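Side-chain contacts in transcriptional regulator ZitR (Lactococcus lactis subsp. cremoris, PDB 6FI9), which represses the zit operon in the presence of zinc by binding, as a homodimer, two palindromic operator sites in the zit promoter: residues A[52-55]-A[56-60]; A[81-84]-A[85-89]. The protein carries 3 engineered substitutions. All coordinates share one frame; numbering follows the deposited sequence.

Interactions 1 and 2 both belong to the winged helix-turn-helix DNA-binding part of ZitR and follow one another along the chain. Residues 52-60 form the short helix 52-59, predicted to open the helix-turn-helix motif; helix 63-75 comes next, and residues 81-89 then lead out of strand 79-82 into the loop that returns to strand 92-95. The centres of the two contacts are about 17 Å apart, and their nearest atoms about 7 Å apart, without touching. The centre of interaction 1 lies about 12 Å from the centre of the chain, that of interaction 2 about 27 Å. Helix 52-59 thus packs against neighbouring helices while the wing loop reaches outward, consistent with a winged helix-turn-helix repressor.

Interaction 1: residues A[52-55]-A[56-60]; sequences NARI and AEQLK
The N-H of Gln58 reaches the carbonyl oxygen of Arg54 in the shortest hydrogen bond of this contact, Gln58 N to Arg54 O 2.8 Å, and at 159° it is fairly straight. It is an i to i+4 bond of helix 52-59, predicted to be the first helix of the helix-turn-helix motif. The next bond, Leu59 N to Ile55 O at 3.0 Å, continues the pattern, whereas Glu57 N to Ala53 O, at 3.3 Å, is weak. On the outer surface the side chains of Arg54 and Gln58 stack. With CG anti to the backbone N (chi1 -169°) and an extended chain, Arg54 runs out beside Gln58, whose own chain bends at chi2 to lay its amide over one face of the guanidinium. The two planes are only 12° apart, and Gln58 CD stands 3.8 Å above the guanidinium plane, offset toward its rim. This is stacking; a polar partner of the guanidinium is Glu48, whose OE1 forms a salt bridge with Arg54 NH2. Glu57 approaches the aliphatic part of Arg54, its OE2 lying 3.9 Å from Arg54 CG, and its carboxylate stays too far from the guanidinium for a salt bridge. Ile55 and Leu59 point the same way, side by side. Both touch Ile41 of helix 36-47, and Ile55 also meets Val66 of helix 63-75, so this apolar side seats the helix between its neighbours. Leu59 additionally touches His40, a ligand of a bound zinc ion. Between the two apolar side chains, Ile55 CG2 meets Leu59 CD1 at 3.9 Å.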
ATOM      1  N   ASN A  52       0.439  26.337   0.887  1.00116.21           N
ATOM      2  CA  ASN A  52       0.613  25.246   1.857  1.00116.49           C
ATOM      3  C   ASN A  52      -0.594  24.294   1.900  1.00117.97           C
ATOM      4  O   ASN A  52      -0.430  23.105   2.182  1.00116.31           O
ATOM      5  CB  ASN A  52       0.878  25.825   3.252  1.00122.62           C
ATOM      6  CG  ASN A  52       1.750  24.963   4.137  1.00157.58           C
ATOM      7  OD1 ASN A  52       1.442  23.793   4.429  1.00153.71           O
ATOM      8  ND2 ASN A  52       2.857  25.534   4.603  1.00152.89           N
ATOM      9  N   ALA A  53      -1.793  24.829   1.601  1.00114.24           N
ATOM     10  CA  ALA A  53      -3.067  24.111   1.593  1.00112.58           C
ATOM     11  C   ALA A  53      -3.257  23.225   0.364  1.00114.17           C
ATOM     12  O   ALA A  53      -3.704  22.088   0.512  1.00112.28           O
ATOM     13  CB  ALA A  53      -4.217  25.097   1.717  1.00113.90           C
ATOM     14  N   ARG A  54      -2.933  23.742  -0.840  1.00110.81           N
ATOM     15  CA  ARG A  54      -3.069  23.014  -2.105  1.00109.09           C
ATOM     16  C   ARG A  54      -2.140  21.800  -2.183  1.00112.64           C
ATOM     17  O   ARG A  54      -2.533  20.792  -2.765  1.00110.98           O
ATOM     18  CB  ARG A  54      -2.876  23.949  -3.310  1.00110.93           C
ATOM     19  CG  ARG A  54      -3.249  23.340  -4.662  1.00124.69           C
ATOM     20  CD  ARG A  54      -2.668  24.140  -5.810  1.00141.13           C
ATOM     21  NE  ARG A  54      -2.900  23.499  -7.106  1.00152.20           N
ATOM     22  CZ  ARG A  54      -1.937  23.064  -7.910  1.00165.69           C
ATOM     23  NH1 ARG A  54      -0.662  23.200  -7.566  1.00154.33           N
ATOM     24  NH2 ARG A  54      -2.240  22.498  -9.071  1.00150.64           N
ATOM     25  N   ILE A  55      -0.931  21.883  -1.579  1.00110.78           N
ATOM     26  CA  ILE A  55       0.053  20.785  -1.540  1.00110.34           C
ATOM     27  C   ILE A  55      -0.568  19.557  -0.844  1.00114.14           C
ATOM     28  O   ILE A  55      -0.442  18.447  -1.357  1.00111.92           O
ATOM     29  CB  ILE A  55       1.412  21.235  -0.910  1.00115.31           C
ATOM     30  CG1 ILE A  55       2.081  22.354  -1.752  1.00116.27           C
ATOM     31  CG2 ILE A  55       2.371  20.048  -0.727  1.00115.90           C
ATOM     32  CD1 ILE A  55       3.066  23.268  -0.991  1.00124.17           C
ATOM     33  N   ALA A  56      -1.289  19.779   0.279  1.00112.95           N
ATOM     34  CA  ALA A  56      -1.987  18.739   1.046  1.00112.83           C
ATOM     35  C   ALA A  56      -3.140  18.129   0.240  1.00115.93           C
ATOM     36  O   ALA A  56      -3.398  16.931   0.350  1.00114.48           O
ATOM     37  CB  ALA A  56      -2.515  19.315   2.354  1.00115.28           C
ATOM     38  N   GLU A  57      -3.820  18.963  -0.571  1.00113.11           N
ATOM     39  CA  GLU A  57      -4.945  18.586  -1.429  1.00111.91           C
ATOM     40  C   GLU A  57      -4.470  17.724  -2.609  1.00114.80           C
ATOM     41  O   GLU A  57      -5.100  16.707  -2.907  1.00113.57           O
ATOM     42  CB  GLU A  57      -5.682  19.856  -1.917  1.00113.66           C
ATOM     43  CG  GLU A  57      -6.944  19.615  -2.734  1.00122.02           C
ATOM     44  CD  GLU A  57      -6.835  19.966  -4.208  1.00137.35           C
ATOM     45  OE1 GLU A  57      -7.147  19.091  -5.046  1.00133.94           O
ATOM     46  OE2 GLU A  57      -6.446  21.114  -4.526  1.00126.20           O
ATOM     47  N   GLN A  58      -3.366  18.134  -3.271  1.00111.52           N
ATOM     48  CA  GLN A  58      -2.780  17.445  -4.422  1.00110.41           C
ATOM     49  C   GLN A  58      -2.175  16.100  -4.024  1.00114.80           C
ATOM     50  O   GLN A  58      -2.521  15.080  -4.617  1.00113.62           O
ATOM     51  CB  GLN A  58      -1.724  18.326  -5.123  1.00112.48           C
ATOM     52  CG  GLN A  58      -2.281  19.542  -5.860  1.00130.68           C
ATOM     53  CD  GLN A  58      -2.839  19.197  -7.214  1.00156.57           C
ATOM     54  OE1 GLN A  58      -2.101  18.934  -8.171  1.00154.12           O
ATOM     55  NE2 GLN A  58      -4.162  19.203  -7.328  1.00150.49           N
ATOM     56  N   LEU A  59      -1.293  16.096  -3.010  1.00113.17           N
ATOM     57  CA  LEU A  59      -0.606  14.900  -2.514  1.00113.27           C
ATOM     58  C   LEU A  59      -1.506  13.940  -1.735  1.00118.27           C
ATOM     59  O   LEU A  59      -1.120  12.785  -1.537  1.00117.79           O
ATOM     60  CB  LEU A  59       0.603  15.300  -1.655  1.00114.81           C
ATOM     61  CG  LEU A  59       1.926  15.444  -2.383  1.00119.75           C
ATOM     62  CD1 LEU A  59       2.120  16.858  -2.906  1.00120.59           C
ATOM     63  CD2 LEU A  59       3.068  15.075  -1.470  1.00124.21           C
ATOM     64  N   LYS A  60      -2.688  14.417  -1.281  1.00116.02           N
ATOM     65  CA  LYS A  60      -3.680  13.669  -0.487  1.00116.35           C
ATOM     66  C   LYS A  60      -3.101  13.232   0.881  1.00122.42           C
ATOM     67  O   LYS A  60      -3.513  12.217   1.452  1.00121.62           O
ATOM     68  CB  LYS A  60      -4.309  12.492  -1.283  1.00117.72           C
ATOM     69  CG  LYS A  60      -5.039  12.891  -2.571  1.00130.67           C
ATOM     70  CD  LYS A  60      -6.487  13.297  -2.329  1.00141.14           C
ATOM     71  CE  LYS A  60      -7.144  13.771  -3.602  1.00151.94           C
ATOM     72  NZ  LYS A  60      -8.544  14.213  -3.372  1.00162.88           N
TER

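Interaction 2: residues A[81-84]-A[85-89]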
ATOM      1  N   SER A  81       9.726  30.913   0.276  1.00134.27           N
ATOM      2  CA  SER A  81       8.465  31.462   0.792  1.00134.50           C
ATOM      3  C   SER A  81       8.058  32.757   0.078  1.00141.56           C
ATOM      4  O   SER A  81       8.917  33.568  -0.280  1.00143.64           O
ATOM      5  CB  SER A  81       8.566  31.730   2.293  1.00140.45           C
ATOM      6  OG  SER A  81       8.890  30.567   3.036  1.00147.76           O
ATOM      7  N   SER A  82       6.738  32.954  -0.098  1.00137.75           N
ATOM      8  CA  SER A  82       6.133  34.138  -0.718  1.00138.40           C
ATOM      9  C   SER A  82       4.793  34.456  -0.058  1.00143.06           C
ATOM     10  O   SER A  82       4.071  33.537   0.334  1.00141.25           O
ATOM     11  CB  SER A  82       5.939  33.931  -2.216  1.00139.58           C
ATOM     12  OG  SER A  82       7.185  33.829  -2.883  1.00149.48           O
ATOM     13  N   ARG A  83       4.465  35.750   0.079  1.00141.89           N
ATOM     14  CA  ARG A  83       3.211  36.179   0.698  1.00141.92           C
ATOM     15  C   ARG A  83       2.480  37.215  -0.144  1.00146.41           C
ATOM     16  O   ARG A  83       3.110  38.136  -0.663  1.00147.72           O
ATOM     17  CB  ARG A  83       3.440  36.662   2.139  1.00145.55           C
ATOM     18  CG  ARG A  83       3.522  35.512   3.138  1.00156.32           C
ATOM     19  CD  ARG A  83       4.406  35.836   4.322  1.00172.13           C
ATOM     20  NE  ARG A  83       4.856  34.622   5.010  1.00182.82           N
ATOM     21  CZ  ARG A  83       5.984  33.969   4.737  1.00199.00           C
ATOM     22  NH1 ARG A  83       6.798  34.403   3.782  1.00188.59           N
ATOM     23  NH2 ARG A  83       6.305  32.876   5.416  1.00185.90           N
ATOM     24  N   ALA A  84       1.153  37.043  -0.296  1.00141.77           N
ATOM     25  CA  ALA A  84       0.281  37.910  -1.093  1.00141.56           C
ATOM     26  C   ALA A  84       0.073  39.301  -0.483  1.00149.80           C
ATOM     27  O   ALA A  84       0.307  39.491   0.713  1.00151.57           O
ATOM     28  CB  ALA A  84      -1.060  37.231  -1.317  1.00139.45           C
ATOM     29  N   THR A  85      -0.388  40.270  -1.313  1.00147.75           N
ATOM     30  CA  THR A  85      -0.667  41.650  -0.894  1.00150.92           C
ATOM     31  C   THR A  85      -1.845  41.703   0.101  1.00156.18           C
ATOM     32  O   THR A  85      -1.905  42.617   0.921  1.00158.22           O
ATOM     33  CB  THR A  85      -0.824  42.594  -2.104  1.00160.01           C
ATOM     34  OG1 THR A  85      -0.850  43.943  -1.641  1.00164.01           O
ATOM     35  CG2 THR A  85      -2.067  42.313  -2.938  1.00155.69           C
ATOM     36  N   ASN A  86      -2.761  40.722   0.023  1.00151.57           N
ATOM     37  CA  ASN A  86      -3.898  40.574   0.927  1.00152.20           C
ATOM     38  C   ASN A  86      -3.718  39.245   1.690  1.00156.06           C
ATOM     39  O   ASN A  86      -4.264  38.203   1.299  1.00152.84           O
ATOM     40  CB  ASN A  86      -5.229  40.660   0.168  1.00152.86           C
ATOM     41  CG  ASN A  86      -6.458  40.433   1.014  1.00184.80           C
ATOM     42  OD1 ASN A  86      -6.958  41.337   1.683  1.00183.05           O
ATOM     43  ND2 ASN A  86      -6.971  39.211   0.998  1.00176.01           N
ATOM     44  N   ASP A  87      -2.900  39.300   2.762  1.00155.58           N
ATOM     45  CA  ASP A  87      -2.558  38.162   3.614  1.00155.19           C
ATOM     46  C   ASP A  87      -3.702  37.703   4.503  1.00158.61           C
ATOM     47  O   ASP A  87      -4.231  38.487   5.288  1.00160.77           O
ATOM     48  CB  ASP A  87      -1.312  38.466   4.459  1.00160.42           C
ATOM     49  CG  ASP A  87      -0.095  37.663   4.060  1.00172.82           C
ATOM     50  OD1 ASP A  87      -0.065  36.444   4.350  1.00171.50           O
ATOM     51  OD2 ASP A  87       0.834  38.252   3.469  1.00182.17           O
ATOM     52  N   GLU A  88      -4.081  36.427   4.375  1.00152.11           N
ATOM     53  CA  GLU A  88      -5.119  35.770   5.175  1.00151.34           C
ATOM     54  C   GLU A  88      -4.480  34.455   5.645  1.00153.54           C
ATOM     55  O   GLU A  88      -4.953  33.370   5.287  1.00150.85           O
ATOM     56  CB  GLU A  88      -6.390  35.522   4.327  1.00150.13           C
ATOM     57  CG  GLU A  88      -7.136  36.787   3.928  1.00163.30           C
ATOM     58  CD  GLU A  88      -8.288  36.605   2.957  1.00185.40           C
ATOM     59  OE1 GLU A  88      -8.098  35.925   1.923  1.00180.91           O
ATOM     60  OE2 GLU A  88      -9.378  37.162   3.223  1.00179.92           O
ATOM     61  N   ARG A  89      -3.346  34.574   6.402  1.00151.08           N
ATOM     62  CA  ARG A  89      -2.452  33.504   6.899  1.00150.01           C
ATOM     63  C   ARG A  89      -1.944  32.620   5.712  1.00148.06           C
ATOM     64  O   ARG A  89      -1.559  31.454   5.884  1.00146.38           O
ATOM     65  CB  ARG A  89      -3.050  32.697   8.089  1.00150.99           C
ATOM     66  CG  ARG A  89      -4.162  31.694   7.779  1.00158.16           C
ATOM     67  CD  ARG A  89      -4.505  30.849   8.979  1.00167.33           C
ATOM     68  NE  ARG A  89      -5.535  29.863   8.657  1.00171.64           N
ATOM     69  CZ  ARG A  89      -6.004  28.969   9.520  1.00183.66           C
ATOM     70  NH1 ARG A  89      -5.536  28.925  10.761  1.00173.44           N
ATOM     71  NH2 ARG A  89      -6.941  28.108   9.147  1.00165.35           N
TER
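Arg83 CG is anti to the carbonyl carbon (chi1 -81°), and Asp87, with chi1 -111°, turns its carboxylate back toward Arg83 and Ala84; together these torsions set the acid beside the base of the arginine side chain. The touching atoms are aliphatic on one side: Asp87 OD2 lies 3.3 Å from Arg83 CB, and Asp87 OD1 is 3.9 Å from Arg83 CG. Beyond CG the arginine chain extends away. Its guanidinium plane is 23° from that of the carboxylate, yet Arg83 NE remains 5.3 Å from Asp87 OD1, too far for a salt bridge, although opposite charges at this range may still attract. Asp87 OD2 also lies 3.1 Å from Ala84 O; both are acceptors, so no hydrogen bond is assigned to this approach. Indeed, no hydrogen bond links residues 81-84 to 85-89, and every residue taking part is exposed. The strand ends at Ser82, whose backbone is hydrogen-bonded to Leu92 and whose OG makes a weak hydrogen bond to Ser94 OG. The chain therefore leaves strand 79-82 and turns through an irregular loop toward antiparallel strand 92-95, as in the beta-hairpin wing of a winged helix-turn-helix domain.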